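Local coordinates for protein rusticyanin (Thiobacillus ferrooxidans, PDB 2CAK) that carries electrons in the periplasm from cytochrome c552 to the A-type oxidase, using a single blue-copper centre in the iron respiratory chain, at residues Asn77-Lys80 and Gly81-His84; Cys137-Pro140 and Gly141-Ala144. One frame throughout, in Å; residues are numbered along the deposited sequence. Where two conformers were deposited one is given.

Contact 1 of 2, residues Asn77-Lys80 and Gly81-His84; sequences NTNK and GFGH. With CU1 (copper (I) ion), chain B.
In the loop that brings the first histidine ligand to the blue-copper centre, Asn77 and Asn79 pack against Phe82 and His84 on the returning arm. The chain reverses through a type II beta turn from Asn79 to Phe82, closed by a weak hydrogen bond from Phe82 N to Asn79 O (3.5 Å). Gly81 takes the third position of this turn with a positive phi, where a side chain would clash with Lys80 O. His84 binds copper through ND1 at 2.1 Å, while its CD2-NE2 edge lies against the asparagines, CD2 nearest Asn77 and NE2 nearest Asn79. The CB of Asn79 lies in the ring plane at the edge, 3.6 Å from His84 NE2, and the Asn79 amide is nearly coplanar with the imidazole. With CG anti to the backbone N (chi1 -166°) and beside its own carbonyl carbon, the Asn79 side chain runs alongside Phe82 in the same direction, amide and phenyl planes 11° apart. Phe82 CD1 in turn sits 3.4 Å from Lys80 O, which meets the ring at its edge. Asn77 meets the imidazole edge at CD2, its amide standing almost perpendicular (88°) to the ring. The loop joins strand 70-77 to strand 87-89; Asn77 and His84 both touch Ala43 of strand 36-43, while Phe82 meets the ring of Phe50.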
ATOM      1  N   ASN A  77      -4.260   4.784  -6.475  1.00  9.66           N
ATOM      2  CA  ASN A  77      -5.046   5.713  -5.730  1.00  9.74           C
ATOM      3  C   ASN A  77      -6.423   5.869  -6.397  1.00 10.87           C
ATOM      4  O   ASN A  77      -6.567   6.560  -7.411  1.00 12.01           O
ATOM      5  CB  ASN A  77      -4.400   7.095  -5.601  1.00 11.20           C
ATOM      6  CG  ASN A  77      -5.265   8.109  -4.882  1.00 10.66           C
ATOM      7  OD1 ASN A  77      -5.115   9.365  -5.104  1.00 15.94           O
ATOM      8  ND2 ASN A  77      -6.161   7.670  -4.073  1.00 10.83           N
ATOM      9  N   THR A  78      -7.439   5.259  -5.784  1.00 10.77           N
ATOM     10  CA  THR A  78      -8.802   5.283  -6.249  1.00 11.41           C
ATOM     11  C   THR A  78      -9.697   6.327  -5.601  1.00 13.17           C
ATOM     12  O   THR A  78     -10.887   6.398  -5.851  1.00 18.64           O
ATOM     13  CB  THR A  78      -9.437   3.872  -6.109  1.00 13.59           C
ATOM     14  OG1 THR A  78      -9.196   3.320  -4.803  1.00 17.11           O
ATOM     15  CG2 THR A  78      -8.828   2.915  -7.129  1.00 18.72           C
ATOM     16  N   ASN A  79      -9.148   7.144  -4.731  1.00 12.32           N
ATOM     17  CA  ASN A  79      -9.956   8.037  -3.896  1.00 12.94           C
ATOM     18  C   ASN A  79     -10.027   9.425  -4.473  1.00 13.46           C
ATOM     19  O   ASN A  79      -9.057  10.173  -4.437  1.00 14.24           O
ATOM     20  CB  ASN A  79      -9.372   8.038  -2.474  1.00 13.64           C
ATOM     21  CG  ASN A  79     -10.322   8.667  -1.461  1.00 14.54           C
ATOM     22  OD1 ASN A  79     -11.580   8.712  -1.531  1.00 22.81           O
ATOM     23  ND2 ASN A  79      -9.686   9.153  -0.477  1.00 14.19           N
ATOM     24  N   LYS A  80     -11.181   9.804  -4.989  1.00 15.27           N
ATOM     25  CA  LYS A  80     -11.354  11.149  -5.524  1.00 18.20           C
ATOM     26  C   LYS A  80     -11.031  12.202  -4.481  1.00 17.71           C
ATOM     27  O   LYS A  80     -11.479  12.123  -3.331  1.00 21.24           O
ATOM     28  CB  LYS A  80     -12.801  11.263  -6.089  1.00 22.94           C
ATOM     29  CG  LYS A  80     -13.042  10.251  -7.211  1.00 29.15           C
ATOM     30  CD  LYS A  80     -14.278  10.528  -8.044  1.00 37.47           C
ATOM     31  CE  LYS A  80     -14.367   9.710  -9.322  0.56 38.58           C
ATOM     32  NZ  LYS A  80     -13.171   8.860  -9.549  0.56 43.95           N
ATOM     33  N   GLY A  81     -10.295  13.225  -4.868  1.00 16.80           N
ATOM     34  CA  GLY A  81     -10.024  14.411  -4.074  1.00 19.64           C
ATOM     35  C   GLY A  81      -8.778  14.378  -3.209  1.00 18.29           C
ATOM     36  O   GLY A  81      -8.429  15.402  -2.596  1.00 18.62           O
ATOM     37  N   PHE A  82      -8.101  13.255  -3.095  1.00 16.38           N
ATOM     38  CA  PHE A  82      -6.984  13.071  -2.194  1.00 17.10           C
ATOM     39  C   PHE A  82      -5.810  12.425  -2.915  1.00 15.83           C
ATOM     40  O   PHE A  82      -6.012  11.553  -3.729  1.00 26.29           O
ATOM     41  CB  PHE A  82      -7.369  12.175  -1.004  1.00 22.43           C
ATOM     42  CG  PHE A  82      -8.421  12.872  -0.165  1.00 26.13           C
ATOM     43  CD1 PHE A  82      -9.778  12.712  -0.414  1.00 28.42           C
ATOM     44  CD2 PHE A  82      -8.025  13.726   0.838  1.00 32.15           C
ATOM     45  CE1 PHE A  82     -10.708  13.382   0.347  1.00 31.38           C
ATOM     46  CE2 PHE A  82      -8.971  14.372   1.648  1.00 34.93           C
ATOM     47  CZ  PHE A  82     -10.305  14.193   1.396  1.00 35.85           C
ATOM     48  N   GLY A  83      -4.610  12.825  -2.571  1.00 13.44           N
ATOM     49  CA  GLY A  83      -3.387  12.258  -3.097  1.00 13.47           C
ATOM     50  C   GLY A  83      -2.566  11.406  -2.171  1.00 13.74           C
ATOM     51  O   GLY A  83      -1.401  11.706  -1.828  1.00 15.09           O
ATOM     52  N   HIS A  84      -3.085  10.289  -1.741  1.00 11.76           N
ATOM     53  CA  HIS A  84      -2.507   9.416  -0.729  1.00 10.17           C
ATOM     54  C   HIS A  84      -1.170   8.864  -1.169  1.00 10.49           C
ATOM     55  O   HIS A  84      -0.883   8.711  -2.361  1.00 12.88           O
ATOM     56  CB  HIS A  84      -3.479   8.240  -0.526  1.00 11.03           C
ATOM     57  CG  HIS A  84      -4.845   8.582  -0.051  1.00 10.74           C
ATOM     58  ND1 HIS A  84      -5.176   8.916   1.245  1.00 11.46           N
ATOM     59  CD2 HIS A  84      -6.005   8.571  -0.763  1.00 11.79           C
ATOM     60  CE1 HIS A  84      -6.483   9.095   1.277  1.00 12.55           C
ATOM     61  NE2 HIS A  84      -7.040   8.912   0.066  1.00 11.92           N
TER
HETATM   62 CU   CU1 B 156      -3.984   9.161   2.906  1.00 13.41          CU

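Contact 2 of 2, residues Cys137-Pro140 and Gly141-Ala144; sequences CQIP and GHAA. With CU1 (copper (I) ion), chain B.
Ile139 lies alongside His142, both side chains pointing the same way, and covers one face of its imidazole. From the backbone outward, Ile139 CB is 3.6 Å from His142 ND1; the CG2 branch stands over the ring centre in a CH-pi contact, 3.7 Å from the centroid and 12° off the normal. The other branch leaves through CG1, anti to the carbonyl carbon (chi1 -68°) and 4.1 Å from the copper, and CD1 goes on to 3.7 Å from His142 CE1, a little closer to the metal than CG1. Cut back to an alanine, the residue would keep only CB, which would probably strip most of the cover from that face and give the ring more freedom beside the metal. The backbone ties the same pair, His142 N donating to Ile139 O almost straight (171°). A water donates to Cys137 O and Ile139 O and accepts from Ala143 N, tying the two arms of the loop together. Cys137 SG binds the copper at 2.2 Å and also accepts a hydrogen bond from Ile139 N (3.4 Å), which would be expected to draw some electron density from the thiolate. Cysteine and histidine ligands on one short loop, with Met147 following, are typical of the cupredoxin type 1 copper site.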
ATOM      1  N   CYS A 137       0.211   6.029   5.068  1.00 10.06           N
ATOM      2  CA  CYS A 137       0.025   7.205   4.253  1.00 10.29           C
ATOM      3  C   CYS A 137       0.597   8.438   5.005  1.00 11.22           C
ATOM      4  O   CYS A 137       0.397   8.534   6.229  1.00 12.79           O
ATOM      5  CB  CYS A 137      -1.437   7.452   3.944  1.00 11.08           C
ATOM      6  SG  CYS A 137      -1.760   8.964   2.970  1.00 11.51           S
ATOM      7  N   GLN A 138       1.269   9.317   4.249  1.00 11.24           N
ATOM      8  CA  GLN A 138       1.870  10.509   4.852  1.00 13.18           C
ATOM      9  C   GLN A 138       0.991  11.752   4.843  1.00 13.24           C
ATOM     10  O   GLN A 138       1.430  12.781   5.386  1.00 16.47           O
ATOM     11  CB  GLN A 138       3.215  10.851   4.170  1.00 16.58           C
ATOM     12  CG  GLN A 138       4.292   9.842   4.490  1.00 18.83           C
ATOM     13  CD  GLN A 138       5.637  10.438   4.055  1.00 23.24           C
ATOM     14  OE1 GLN A 138       6.171  10.401   2.946  1.00 28.60           O
ATOM     15  NE2 GLN A 138       6.125  11.135   5.055  1.00 26.70           N
ATOM     16  N   ILE A 139      -0.199  11.717   4.250  1.00 12.91           N
ATOM     17  CA  ILE A 139      -1.032  12.915   4.303  1.00 13.45           C
ATOM     18  C   ILE A 139      -1.306  13.253   5.742  1.00 14.75           C
ATOM     19  O   ILE A 139      -1.710  12.332   6.483  1.00 14.79           O
ATOM     20  CB  ILE A 139      -2.347  12.775   3.541  1.00 13.68           C
ATOM     21  CG1 ILE A 139      -2.130  12.671   2.025  1.00 16.11           C
ATOM     22  CG2 ILE A 139      -3.270  13.969   3.828  1.00 16.05           C
ATOM     23  CD1 ILE A 139      -3.422  12.511   1.197  1.00 24.73           C
ATOM     24  N   PRO A 140      -1.085  14.476   6.197  1.00 14.42           N
ATOM     25  CA  PRO A 140      -1.333  14.770   7.642  1.00 15.35           C
ATOM     26  C   PRO A 140      -2.687  14.336   8.135  1.00 15.78           C
ATOM     27  O   PRO A 140      -3.724  14.584   7.526  1.00 18.02           O
ATOM     28  CB  PRO A 140      -1.167  16.311   7.683  1.00 17.52           C
ATOM     29  CG  PRO A 140      -0.086  16.551   6.640  1.00 16.89           C
ATOM     30  CD  PRO A 140      -0.493  15.617   5.503  1.00 15.54           C
ATOM     31  N   GLY A 141      -2.684  13.591   9.230  1.00 15.61           N
ATOM     32  CA  GLY A 141      -3.860  13.070   9.861  1.00 16.73           C
ATOM     33  C   GLY A 141      -4.260  11.674   9.469  1.00 15.00           C
ATOM     34  O   GLY A 141      -5.014  11.033  10.193  1.00 17.62           O
ATOM     35  N   HIS A 142      -3.836  11.165   8.299  1.00 14.24           N
ATOM     36  CA  HIS A 142      -4.416   9.927   7.821  1.00 13.42           C
ATOM     37  C   HIS A 142      -3.921   8.713   8.616  1.00 13.53           C
ATOM     38  O   HIS A 142      -4.769   7.889   8.999  1.00 15.27           O
ATOM     39  CB  HIS A 142      -4.142   9.756   6.319  1.00 13.24           C
ATOM     40  CG  HIS A 142      -4.992  10.646   5.459  1.00 13.31           C
ATOM     41  ND1 HIS A 142      -5.089  10.459   4.095  1.00 13.01           N
ATOM     42  CD2 HIS A 142      -5.765  11.714   5.810  1.00 16.32           C
ATOM     43  CE1 HIS A 142      -5.912  11.419   3.663  1.00 14.75           C
ATOM     44  NE2 HIS A 142      -6.340  12.192   4.669  1.00 16.44           N
ATOM     45  N   ALA A 143      -2.617   8.581   8.825  1.00 13.75           N
ATOM     46  CA  ALA A 143      -2.128   7.505   9.675  1.00 14.04           C
ATOM     47  C   ALA A 143      -2.694   7.537  11.100  1.00 14.82           C
ATOM     48  O   ALA A 143      -2.957   6.476  11.677  1.00 16.01           O
ATOM     49  CB  ALA A 143      -0.597   7.448   9.651  1.00 15.03           C
ATOM     50  N   ALA A 144      -2.806   8.741  11.622  1.00 15.56           N
ATOM     51  CA  ALA A 144      -3.349   8.924  12.968  1.00 16.32           C
ATOM     52  C   ALA A 144      -4.781   8.444  13.090  1.00 17.93           C
ATOM     53  O   ALA A 144      -5.247   8.085  14.177  1.00 24.30           O
ATOM     54  CB  ALA A 144      -3.241  10.386  13.361  1.00 18.74           C
TER
HETATM   55 CU   CU1 B 156      -3.984   9.161   2.906  1.00 13.41          CU
HETATM   56  O   HOH W   1      -0.461  10.454   7.912  1.00 15.33           O

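In the fold
Contacts 1 and 2 are loops from separate parts of the chain that converge on one copper ion, their centres 13 Å apart. Contact 1 supplies one ligand and contact 2 two; Met147, farther along the loop of contact 2, completes the four-residue site. At the metal the loops touch directly: His84 ND1 and His142 ND1 are 3.2 Å apart, with the two rings inclined at about 45°. Ile139 CD1 also packs against contact 1, 3.6 Å from Gly83 C, and Cys137 SG lies 3.8 Å from His84 CA. Phe50 reaches both loops, meeting the ring of Phe82 and, edge-to-face, that of His142.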